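Local coordinates for malonate decarboxylase subunit alpha (Acinetobacter baumannii ATCC 17978, PDB 6MPR), which probably exchanges acetyl for malonyl on the acyl carrier protein, preparing malonate for decarboxylation by the malonate decarboxylase complex, at residues Leu90-Pro95 with Gly109-Leu114; Pro58-Val63 with Pro156-Ser161; Ser78-Asn83 with Leu103-Lys108. All blocks are in the same frame, centred on the assembly; numbering follows the deposited sequence. Where two conformers were deposited one is given.

How the contacts relate
Contacts 1 and 2 belong to one parallel sheet, in which strands 158-163, 61-64, 90-94 and 111-116 lie in that order; the two contact centres are about 9 Å apart. The middle pair joins them, with His91 N 2.9 Å from Asp60 O and His91 O 2.8 Å from Val62 N. Contact 3 joins residues 78-83, which continue from helix 73-79, to helix 100-107; both helices pack on the sheet. Its centre is about 10 Å from that of contact 1, and Ile110 N lies 2.9 Å from Leu105 O where helix 100-107 leads to strand 111-116. Contacts 2 and 3, centres about 14 Å apart, meet through Leu160 CD1 and Leu79 CD2 at 4.1 Å.

Contact 1: Leu90-Pro95 with Gly109-Leu114; sequences LHMIMP and GIARKL
Met92 and Ala111 meet on the face of the sheet that also carries Leu90 and Leu114. Followed outward, Met92 has CB 3.9 Å from Lys113 O and 4.0 Å from Leu114 CD1, then CG pressed against Ala111 CB at 3.5 Å. SD is still 4.2 Å from Ala111 CB, but bends at chi2 (-54°) and chi3 turn CE away from 109-114 to lie 3.7 Å from Val62 O on the next strand. Beside this group Leu90 runs alongside Ile110, both pointing the same way. On the opposite face Lys113 lays its CB over one face of the His91 ring, 4.0 Å from the centroid and somewhat off centre, a CH-pi contact. The remote nitrogen of that ring, NE2, is hydrogen-bonded to Asp115 OD2, which helps fix the ring's rotation.

The backbones pair in parallel but slip by one residue between Leu90-Ala111 and His91-Lys113. At this beta bulge Leu90 O accepts Arg112 N at 2.9 Å and, weakly, Lys113 N at 3.4 Å. Leu90 N to Ile110 O and Met92 N to Lys113 O bond on either side of it. The short strand axes differ by 43°. Helix 100-107 links the two strands and covers the Met92 face: a beta-alpha-beta crossover in a parallel alpha/beta sheet, consistent with the Rossmann-type clan of this family.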
# COMPACT_ATOMS: atom_id res chain seq x y z
N LEU A 90 -1.04 19.48 -21.33
CA LEU A 90 -0.57 18.98 -20.04
C LEU A 90 -1.40 17.78 -19.61
O LEU A 90 -2.62 17.76 -19.78
CB LEU A 90 -0.63 20.08 -18.98
CG LEU A 90 0.33 21.26 -19.18
CD1 LEU A 90 0.45 22.11 -17.93
CD2 LEU A 90 1.72 20.76 -19.65
N HIS A 91 -0.74 16.78 -19.07
CA HIS A 91 -1.39 15.59 -18.54
C HIS A 91 -1.38 15.78 -17.03
O HIS A 91 -0.34 15.63 -16.38
CB HIS A 91 -0.67 14.32 -18.99
CG HIS A 91 -1.24 13.04 -18.47
ND1 HIS A 91 -0.90 11.82 -19.00
CD2 HIS A 91 -2.11 12.79 -17.46
CE1 HIS A 91 -1.54 10.86 -18.35
NE2 HIS A 91 -2.28 11.42 -17.41
N MET A 92 -2.52 16.16 -16.47
CA MET A 92 -2.58 16.45 -15.05
C MET A 92 -2.79 15.17 -14.27
O MET A 92 -3.58 14.30 -14.66
CB MET A 92 -3.70 17.44 -14.72
CG MET A 92 -3.61 18.74 -15.51
SD MET A 92 -2.01 19.58 -15.37
CE MET A 92 -1.97 19.88 -13.59
N ILE A 93 -2.06 15.06 -13.16
CA ILE A 93 -2.15 13.93 -12.24
C ILE A 93 -2.49 14.52 -10.88
O ILE A 93 -1.65 15.20 -10.27
CB ILE A 93 -0.86 13.11 -12.19
CG1 ILE A 93 -0.55 12.56 -13.58
CG2 ILE A 93 -1.00 11.94 -11.21
CD1 ILE A 93 0.87 12.05 -13.76
N MET A 94 -3.73 14.29 -10.42
CA MET A 94 -4.17 14.99 -9.23
C MET A 94 -4.89 14.04 -8.28
O MET A 94 -5.91 13.46 -8.66
CB MET A 94 -5.09 16.15 -9.61
CG MET A 94 -4.43 17.16 -10.56
SD MET A 94 -5.49 18.56 -10.90
CE MET A 94 -5.42 19.36 -9.30
N PRO A 95 -4.41 13.87 -7.04
CA PRO A 95 -5.15 13.04 -6.09
C PRO A 95 -6.57 13.55 -5.88
O PRO A 95 -7.51 12.75 -5.82
CB PRO A 95 -4.31 13.14 -4.81
CG PRO A 95 -2.90 13.39 -5.33
CD PRO A 95 -3.10 14.30 -6.52
N GLY A 109 -7.45 25.16 -22.43
CA GLY A 109 -6.55 24.53 -23.38
C GLY A 109 -5.14 24.34 -22.87
O GLY A 109 -4.24 24.06 -23.67
N ILE A 110 -4.92 24.48 -21.57
CA ILE A 110 -3.61 24.25 -20.99
C ILE A 110 -3.40 22.76 -20.72
O ILE A 110 -2.36 22.19 -21.07
CB ILE A 110 -3.44 25.09 -19.71
CG1 ILE A 110 -3.43 26.58 -20.08
CG2 ILE A 110 -2.19 24.65 -18.96
CD1 ILE A 110 -3.63 27.53 -18.91
N ALA A 111 -4.41 22.12 -20.14
CA ALA A 111 -4.40 20.69 -19.85
C ALA A 111 -5.37 19.97 -20.78
O ALA A 111 -6.37 20.55 -21.23
CB ALA A 111 -4.78 20.43 -18.39
N ARG A 112 -5.08 18.70 -21.07
CA ARG A 112 -5.98 17.88 -21.89
C ARG A 112 -6.35 16.58 -21.19
O ARG A 112 -7.52 16.19 -21.17
CB ARG A 112 -5.36 17.56 -23.25
CG ARG A 112 -6.40 17.23 -24.32
CD ARG A 112 -7.29 18.44 -24.51
NE ARG A 112 -8.10 18.43 -25.72
CZ ARG A 112 -8.58 19.53 -26.30
NH1 ARG A 112 -8.30 20.72 -25.79
NH2 ARG A 112 -9.33 19.44 -27.39
N LYS A 113 -5.36 15.89 -20.61
CA LYS A 113 -5.58 14.60 -19.97
C LYS A 113 -5.62 14.74 -18.46
O LYS A 113 -4.95 15.59 -17.87
CB LYS A 113 -4.48 13.60 -20.36
CG LYS A 113 -4.38 13.28 -21.82
CD LYS A 113 -3.31 12.21 -22.02
CE LYS A 113 -2.98 11.99 -23.47
NZ LYS A 113 -1.91 10.95 -23.58
N LEU A 114 -6.40 13.88 -17.82
CA LEU A 114 -6.53 13.91 -16.37
C LEU A 114 -6.56 12.49 -15.82
O LEU A 114 -7.35 11.67 -16.27
CB LEU A 114 -7.80 14.65 -15.94
CG LEU A 114 -8.08 14.63 -14.43
CD1 LEU A 114 -7.00 15.43 -13.67
CD2 LEU A 114 -9.48 15.16 -14.15

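Contact 2: Pro58-Val63 with Pro156-Ser161; sequences PGDKVV and PNVVLS
Asn157 overlaps the carboxylate of Asp60, its amide plane turned only 24° from that of the acid. Asp60 OD1 lies 3.5 Å from Asn157 CB, while OD2 reaches across to Val158 CG2 at a similar distance and accepts a hydrogen bond from the backbone N of Thr57, just ahead of the segment.

With CG anti to its own carbonyl carbon (chi1 -59°), Asn157 brings OD1 over to the neighbouring strand, where a lone pair in the amide plane takes Lys61 N at 2.8 Å. A water 2.9 Å from Asn157 OD1 donates to it and also to Gly59 O, and is a weak, long partner of Lys61 NZ. The bond is returned by backbone: Asn157 N and Val158 N both donate to Lys61 O, the second nearly in line with the carbonyl. From there regular parallel pairing takes over, with Val63 N on Val158 O and Leu160 N on Val63 O, each 2.8 Å.

The valines fill both faces of this pair of strands. Val62 lies alongside Val158 on one, its CG1 3.8 Å from Leu160 CD1; Leu160 also reaches helix 73-79. On the other, Val63 meets two neighbours, CG2 touching Pro156 CB at 3.7 Å and CB facing Val159 CG2 at 4.0 Å, with helix 181-189 packed over that side.

Taken together, a side-chain amide stands in for a peptide carbonyl at the entrance to the ladder. Both polar backbone atoms of Lys61 are thus engaged by 156-161 before the strands settle into purely backbone bonding between apolar faces.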
# COMPACT_ATOMS: atom_id res chain seq x y z
N PRO A 58 5.03 21.29 -23.06
CA PRO A 58 3.77 20.68 -23.50
C PRO A 58 3.85 19.16 -23.45
O PRO A 58 4.89 18.56 -23.75
CB PRO A 58 3.61 21.19 -24.93
CG PRO A 58 4.37 22.45 -24.97
CD PRO A 58 5.52 22.29 -24.02
N GLY A 59 2.73 18.52 -23.07
CA GLY A 59 2.69 17.08 -22.93
C GLY A 59 3.22 16.55 -21.61
O GLY A 59 3.11 15.35 -21.35
N ASP A 60 3.80 17.40 -20.76
CA ASP A 60 4.32 16.94 -19.48
C ASP A 60 3.23 16.31 -18.63
O ASP A 60 2.10 16.81 -18.59
CB ASP A 60 4.92 18.11 -18.69
CG ASP A 60 6.39 18.30 -18.95
OD1 ASP A 60 7.00 17.46 -19.65
OD2 ASP A 60 6.94 19.29 -18.42
N LYS A 61 3.57 15.23 -17.93
CA LYS A 61 2.79 14.78 -16.78
C LYS A 61 3.09 15.68 -15.59
O LYS A 61 4.22 15.73 -15.12
CB LYS A 61 3.11 13.32 -16.45
CG LYS A 61 2.74 12.35 -17.55
CD LYS A 61 3.11 10.92 -17.16
CE LYS A 61 2.88 9.94 -18.30
NZ LYS A 61 3.64 10.31 -19.53
N VAL A 62 2.07 16.38 -15.09
CA VAL A 62 2.24 17.39 -14.05
C VAL A 62 1.38 16.95 -12.89
O VAL A 62 0.15 16.94 -13.00
CB VAL A 62 1.82 18.79 -14.53
CG1 VAL A 62 1.95 19.81 -13.40
CG2 VAL A 62 2.66 19.19 -15.76
N VAL A 63 2.02 16.58 -11.78
CA VAL A 63 1.31 16.36 -10.52
C VAL A 63 1.05 17.72 -9.89
O VAL A 63 1.98 18.52 -9.73
CB VAL A 63 2.14 15.48 -9.59
CG1 VAL A 63 1.52 15.43 -8.18
CG2 VAL A 63 2.27 14.05 -10.17
N PRO A 156 6.10 11.15 -13.15
CA PRO A 156 5.78 12.57 -13.34
C PRO A 156 6.98 13.36 -13.83
O PRO A 156 8.11 13.14 -13.41
CB PRO A 156 5.33 13.02 -11.94
CG PRO A 156 6.12 12.13 -11.02
CD PRO A 156 6.21 10.78 -11.73
N ASN A 157 6.70 14.29 -14.75
CA ASN A 157 7.72 15.22 -15.23
C ASN A 157 7.87 16.45 -14.36
O ASN A 157 8.96 17.03 -14.28
CB ASN A 157 7.39 15.68 -16.65
CG ASN A 157 7.30 14.54 -17.62
OD1 ASN A 157 6.23 14.24 -18.15
ND2 ASN A 157 8.43 13.90 -17.89
N VAL A 158 6.77 16.86 -13.71
CA VAL A 158 6.72 18.06 -12.89
C VAL A 158 5.83 17.75 -11.69
O VAL A 158 4.79 17.09 -11.83
CB VAL A 158 6.14 19.27 -13.66
CG1 VAL A 158 6.06 20.51 -12.75
CG2 VAL A 158 6.97 19.55 -14.92
N VAL A 159 6.24 18.20 -10.51
CA VAL A 159 5.40 18.12 -9.32
C VAL A 159 5.28 19.52 -8.73
O VAL A 159 6.29 20.18 -8.47
CB VAL A 159 5.96 17.13 -8.29
CG1 VAL A 159 5.07 17.10 -7.06
CG2 VAL A 159 6.06 15.72 -8.90
N LEU A 160 4.03 19.95 -8.50
CA LEU A 160 3.68 21.26 -7.94
C LEU A 160 3.04 21.01 -6.59
O LEU A 160 1.91 20.51 -6.51
CB LEU A 160 2.74 22.02 -8.88
CG LEU A 160 3.19 22.20 -10.32
CD1 LEU A 160 2.07 22.90 -11.13
CD2 LEU A 160 4.49 23.00 -10.36
N SER A 161 3.76 21.35 -5.51
CA SER A 161 3.37 20.97 -4.16
C SER A 161 3.40 22.18 -3.25
O SER A 161 3.83 23.27 -3.64
CB SER A 161 4.29 19.87 -3.59
OG SER A 161 4.14 18.66 -4.30
O HOH W 1 4.93 13.23 -20.56

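Contact 3: Ser78-Asn83 with Leu103-Lys108; sequences SLAQTN and LDLFEK
Leu105 CD2 packs beside the backbone of Ala80, 3.6 Å from its CA and 3.9 Å from its CB, and also touches Leu79 CG at 3.8 Å. The two leucines cross at about a right angle, and their other branches meet as Leu79 CD2 against Leu105 CD1. Both also rest on Met92 of strand 90-94.

Polar contact is made by Lys108: extended beyond CG, it carries NZ to 3.0 Å from Ala80 O, to which it donates a hydrogen bond; NZ approaches from above the carbonyl plane, 42° out of it, and not along a lone pair.

Within 78-83, a type I turn runs from Leu79 to Thr82. Leu79 O is gripped twice by Thr82, by the backbone N and by OG1 at 2.7 Å, which fixes the turn that presents Ala80 O.

The chemistry is therefore graded: the leucines meet over Met92 of the sheet, with Ala80 against Leu105 CD2, while at the exposed margin a lysine ammonium satisfies the carbonyl of Ala80.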
# COMPACT_ATOMS: atom_id res chain seq x y z
N SER A 78 -1.60 30.13 -10.64
CA SER A 78 -0.58 30.64 -11.55
C SER A 78 -0.53 29.81 -12.83
O SER A 78 -0.46 30.36 -13.93
CB SER A 78 0.80 30.67 -10.87
OG SER A 78 0.84 31.56 -9.75
N LEU A 79 -0.56 28.48 -12.69
CA LEU A 79 -0.54 27.62 -13.88
C LEU A 79 -1.70 27.96 -14.82
O LEU A 79 -1.52 28.00 -16.05
CB LEU A 79 -0.60 26.15 -13.45
CG LEU A 79 -0.48 25.12 -14.58
CD1 LEU A 79 0.88 25.23 -15.25
CD2 LEU A 79 -0.68 23.72 -14.03
N ALA A 80 -2.88 28.24 -14.27
CA ALA A 80 -4.03 28.61 -15.09
C ALA A 80 -3.89 29.97 -15.76
O ALA A 80 -4.72 30.29 -16.61
CB ALA A 80 -5.30 28.58 -14.23
N GLN A 81 -2.87 30.77 -15.40
CA GLN A 81 -2.60 32.05 -16.04
C GLN A 81 -1.47 31.98 -17.07
O GLN A 81 -1.14 33.01 -17.67
CB GLN A 81 -2.27 33.11 -14.99
CG GLN A 81 -3.40 33.38 -14.02
CD GLN A 81 -4.67 33.83 -14.72
OE1 GLN A 81 -4.63 34.71 -15.59
NE2 GLN A 81 -5.80 33.23 -14.37
N THR A 82 -0.88 30.81 -17.29
CA THR A 82 0.17 30.70 -18.29
C THR A 82 -0.42 30.77 -19.70
O THR A 82 -1.63 30.63 -19.92
CB THR A 82 0.96 29.40 -18.12
OG1 THR A 82 0.08 28.27 -18.21
CG2 THR A 82 1.68 29.37 -16.77
N ASN A 83 0.47 31.01 -20.66
CA ASN A 83 0.11 31.16 -22.06
C ASN A 83 -0.15 29.79 -22.67
O ASN A 83 0.76 28.96 -22.71
CB ASN A 83 1.26 31.86 -22.78
CG ASN A 83 0.92 32.22 -24.23
OD1 ASN A 83 0.00 31.67 -24.84
ND2 ASN A 83 1.70 33.14 -24.79
N LEU A 103 -10.08 22.84 -13.01
CA LEU A 103 -10.84 22.56 -14.21
C LEU A 103 -10.69 23.67 -15.24
O LEU A 103 -10.79 23.40 -16.44
CB LEU A 103 -12.30 22.29 -13.83
CG LEU A 103 -12.40 21.04 -12.96
CD1 LEU A 103 -13.83 20.73 -12.54
CD2 LEU A 103 -11.79 19.83 -13.66
N ASP A 104 -10.38 24.91 -14.81
CA ASP A 104 -10.09 25.97 -15.77
C ASP A 104 -8.92 25.60 -16.69
O ASP A 104 -8.88 26.05 -17.84
CB ASP A 104 -9.78 27.28 -15.04
CG ASP A 104 -10.97 27.84 -14.25
OD1 ASP A 104 -12.11 27.34 -14.37
OD2 ASP A 104 -10.74 28.80 -13.48
N LEU A 105 -7.98 24.78 -16.21
CA LEU A 105 -6.86 24.36 -17.06
C LEU A 105 -7.35 23.68 -18.33
O LEU A 105 -6.75 23.83 -19.40
CB LEU A 105 -5.94 23.41 -16.30
CG LEU A 105 -5.22 23.99 -15.09
CD1 LEU A 105 -4.58 22.86 -14.27
CD2 LEU A 105 -4.17 25.03 -15.53
N PHE A 106 -8.42 22.89 -18.22
CA PHE A 106 -8.92 22.17 -19.39
C PHE A 106 -9.76 23.08 -20.27
O PHE A 106 -9.61 23.07 -21.50
CB PHE A 106 -9.70 20.94 -18.93
CG PHE A 106 -8.86 19.98 -18.14
CD1 PHE A 106 -8.70 20.14 -16.76
CD2 PHE A 106 -8.19 18.94 -18.76
CE1 PHE A 106 -7.90 19.26 -16.03
CE2 PHE A 106 -7.39 18.07 -18.05
CZ PHE A 106 -7.25 18.23 -16.67
N GLU A 107 -10.62 23.90 -19.66
CA GLU A 107 -11.36 24.89 -20.44
C GLU A 107 -10.42 25.78 -21.23
O GLU A 107 -10.70 26.11 -22.39
CB GLU A 107 -12.23 25.72 -19.50
CG GLU A 107 -13.22 26.61 -20.21
CD GLU A 107 -14.15 27.29 -19.23
OE1 GLU A 107 -14.31 26.75 -18.11
OE2 GLU A 107 -14.70 28.35 -19.57
N LYS A 108 -9.29 26.17 -20.64
CA LYS A 108 -8.39 27.12 -21.28
C LYS A 108 -7.43 26.48 -22.28
O LYS A 108 -6.66 27.20 -22.92
CB LYS A 108 -7.59 27.88 -20.21
CG LYS A 108 -8.40 28.84 -19.37
CD LYS A 108 -7.56 29.53 -18.31
CE LYS A 108 -8.29 30.76 -17.76
NZ LYS A 108 -7.51 31.43 -16.69